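Local coordinates for snaclec rhodocytin subunit alpha (Agkistrodon rhodostoma, PDB 3BX4), which triggers platelet aggregation as a snake-venom toxin by binding the platelet receptor CLEC1B (CLEC2), which sets off tyrosine phosphorylation and Syk-dependent signalling, at residues K31-Q36 against H127-K132. Residues are numbered along the deposited sequence; the frame is centred on the assembly and turned at random.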
loop_
_atom_site.group_PDB
_atom_site.type_symbol
_atom_site.label_atom_id
_atom_site.label_comp_id
_atom_site.label_asym_id
_atom_site.label_seq_id
_atom_site.Cartn_x
_atom_site.Cartn_y
_atom_site.Cartn_z
ATOM N N LYS C 31 -8.080 8.824 -3.430
ATOM C CA LYS C 31 -7.501 10.156 -3.806
ATOM C C LYS C 31 -8.507 11.084 -4.477
ATOM O O LYS C 31 -8.607 12.272 -4.226
ATOM C CB LYS C 31 -6.240 10.020 -4.732
ATOM C CG LYS C 31 -5.057 9.377 -4.057
ATOM C CD LYS C 31 -3.732 9.763 -4.683
ATOM C CE LYS C 31 -3.662 9.674 -6.128
ATOM N NZ LYS C 31 -2.155 9.600 -6.488
ATOM N N PHE C 32 -9.291 10.540 -5.423
ATOM C CA PHE C 32 -10.304 11.307 -6.056
ATOM C C PHE C 32 -11.375 11.806 -5.088
ATOM O O PHE C 32 -11.724 12.942 -5.148
ATOM C CB PHE C 32 -10.936 10.465 -7.200
ATOM C CG PHE C 32 -12.043 11.138 -7.915
ATOM C CD1 PHE C 32 -11.801 11.813 -9.125
ATOM C CD2 PHE C 32 -13.361 11.026 -7.451
ATOM C CE1 PHE C 32 -12.859 12.414 -9.816
ATOM C CE2 PHE C 32 -14.429 11.642 -8.110
ATOM C CZ PHE C 32 -14.165 12.325 -9.338
ATOM N N CYS C 33 -11.784 10.962 -4.126
ATOM C CA CYS C 33 -12.759 11.406 -3.192
ATOM C C CYS C 33 -12.179 12.539 -2.330
ATOM O O CYS C 33 -12.929 13.490 -2.059
ATOM C CB CYS C 33 -13.138 10.258 -2.293
ATOM S SG CYS C 33 -14.123 8.929 -3.103
ATOM N N ARG C 34 -10.898 12.431 -1.998
ATOM C CA ARG C 34 -10.308 13.488 -1.100
ATOM C C ARG C 34 -10.227 14.821 -1.820
ATOM O O ARG C 34 -10.186 15.883 -1.255
ATOM C CB ARG C 34 -8.884 13.113 -0.666
ATOM C CG ARG C 34 -8.785 11.895 0.133
ATOM C CD ARG C 34 -9.199 12.237 1.611
ATOM N NE ARG C 34 -8.398 13.355 2.253
ATOM C CZ ARG C 34 -7.284 13.160 3.004
ATOM N NH1 ARG C 34 -6.749 11.961 3.147
ATOM N NH2 ARG C 34 -6.625 14.196 3.596
ATOM N N ALA C 35 -10.269 14.785 -3.189
ATOM C CA ALA C 35 -10.267 15.995 -3.967
ATOM C C ALA C 35 -11.656 16.612 -4.226
ATOM O O ALA C 35 -11.771 17.679 -4.883
ATOM C CB ALA C 35 -9.551 15.720 -5.287
ATOM N N GLN C 36 -12.717 15.977 -3.701
ATOM C CA GLN C 36 -14.033 16.498 -3.857
ATOM C C GLN C 36 -14.483 17.347 -2.694
ATOM O O GLN C 36 -14.206 16.943 -1.532
ATOM C CB GLN C 36 -15.083 15.364 -4.058
ATOM C CG GLN C 36 -14.679 14.343 -5.153
ATOM C CD GLN C 36 -14.394 14.975 -6.498
ATOM O OE1 GLN C 36 -15.246 15.693 -7.042
ATOM N NE2 GLN C 36 -13.188 14.776 -7.013
ATOM N N HIS C 127 -12.180 -0.016 -10.838
ATOM C CA HIS C 127 -13.624 -0.172 -10.699
ATOM C C HIS C 127 -14.276 1.153 -10.345
ATOM O O HIS C 127 -13.620 2.064 -9.907
ATOM C CB HIS C 127 -13.991 -1.264 -9.655
ATOM C CG HIS C 127 -13.518 -2.639 -10.035
ATOM N ND1 HIS C 127 -14.165 -3.399 -10.990
ATOM C CD2 HIS C 127 -12.383 -3.304 -9.727
ATOM C CE1 HIS C 127 -13.467 -4.500 -11.214
ATOM N NE2 HIS C 127 -12.411 -4.498 -10.418
ATOM N N ALA C 128 -15.595 1.180 -10.499
ATOM C CA ALA C 128 -16.447 2.280 -10.036
ATOM C C ALA C 128 -16.303 2.331 -8.470
ATOM O O ALA C 128 -15.758 1.413 -7.856
ATOM C CB ALA C 128 -17.892 1.962 -10.393
ATOM N N PHE C 129 -16.788 3.431 -7.911
ATOM C CA PHE C 129 -16.580 3.602 -6.428
ATOM C C PHE C 129 -17.616 4.552 -5.867
ATOM O O PHE C 129 -18.289 5.289 -6.530
ATOM C CB PHE C 129 -15.154 4.115 -6.196
ATOM C CG PHE C 129 -14.821 5.374 -6.899
ATOM C CD1 PHE C 129 -14.293 5.363 -8.220
ATOM C CD2 PHE C 129 -15.019 6.615 -6.320
ATOM C CE1 PHE C 129 -13.992 6.547 -8.876
ATOM C CE2 PHE C 129 -14.724 7.800 -6.980
ATOM C CZ PHE C 129 -14.206 7.769 -8.320
ATOM N N VAL C 130 -17.742 4.652 -4.508
ATOM C CA VAL C 130 -18.711 5.596 -4.055
ATOM C C VAL C 130 -17.970 6.481 -2.979
ATOM O O VAL C 130 -17.226 5.863 -2.189
ATOM C CB VAL C 130 -19.902 4.863 -3.281
ATOM C CG1 VAL C 130 -20.799 5.891 -2.646
ATOM C CG2 VAL C 130 -20.706 3.959 -4.307
ATOM N N CYS C 131 -18.127 7.805 -3.098
ATOM C CA CYS C 131 -17.533 8.803 -2.104
ATOM C C CYS C 131 -18.620 9.147 -1.101
ATOM O O CYS C 131 -19.800 9.189 -1.386
ATOM C CB CYS C 131 -17.036 10.131 -2.744
ATOM S SG CYS C 131 -15.726 9.804 -4.025
ATOM N N LYS C 132 -18.164 9.447 0.114
ATOM C CA LYS C 132 -19.064 9.838 1.252
ATOM C C LYS C 132 -18.392 11.083 1.789
ATOM O O LYS C 132 -17.162 11.092 1.995
ATOM C CB LYS C 132 -19.132 8.710 2.296
ATOM C CG LYS C 132 -19.772 9.090 3.695
ATOM C CD LYS C 132 -19.865 7.834 4.474
ATOM C CE LYS C 132 -20.428 8.097 5.938
ATOM N NZ LYS C 132 -20.435 6.845 6.693
#
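A disulfide ties Cys-33 in the last turn of helix 26-34 to Cys-131 on strand 127-133: SG of Cys-33 lies 2.0 Å from SG of Cys-131. Its chi3 is -80°. Both sulfurs stand anti to their own carbonyl carbons, and the CA atoms of Cys-33 and Cys-131 lie 5.5 Å apart. Such a bond between the first helix and the last strand is a hallmark of C-type lectin-like domains.

Aromatic packing flanks the bridge. The Phe-129 ring turns an edge to the face of Phe-32 in an offset edge-to-face pair, with planes at 73° and centroids 5.4 Å apart; CZ of Phe-129 comes within 3.5 Å of CD2 of Phe-32. SG of Cys-33 approaches the Phe-129 ring obliquely, 4.1 Å from CD2 of Phe-129. Ile-99 of the second subunit, another copy of this protein, also packs on Phe-32.

The Gln-36 amide lies over the face of Phe-32 opposite to the one met by Phe-129. NE2 of Gln-36 sits 3.4 Å above the ring plane, over its centre. It also donates a 3.0 Å hydrogen bond to O of Phe-32; this bond is fairly straight (161°), though NE2 stands above the carbonyl plane, and helps hold the amide over the ring.

Phe-20 of strand 15-21 packs against both phenylalanine rings, Leu-42 of strand 41-42 touches Cys-33 and Phe-129, and Trp-71 of strand 69-76 touches Phe-129.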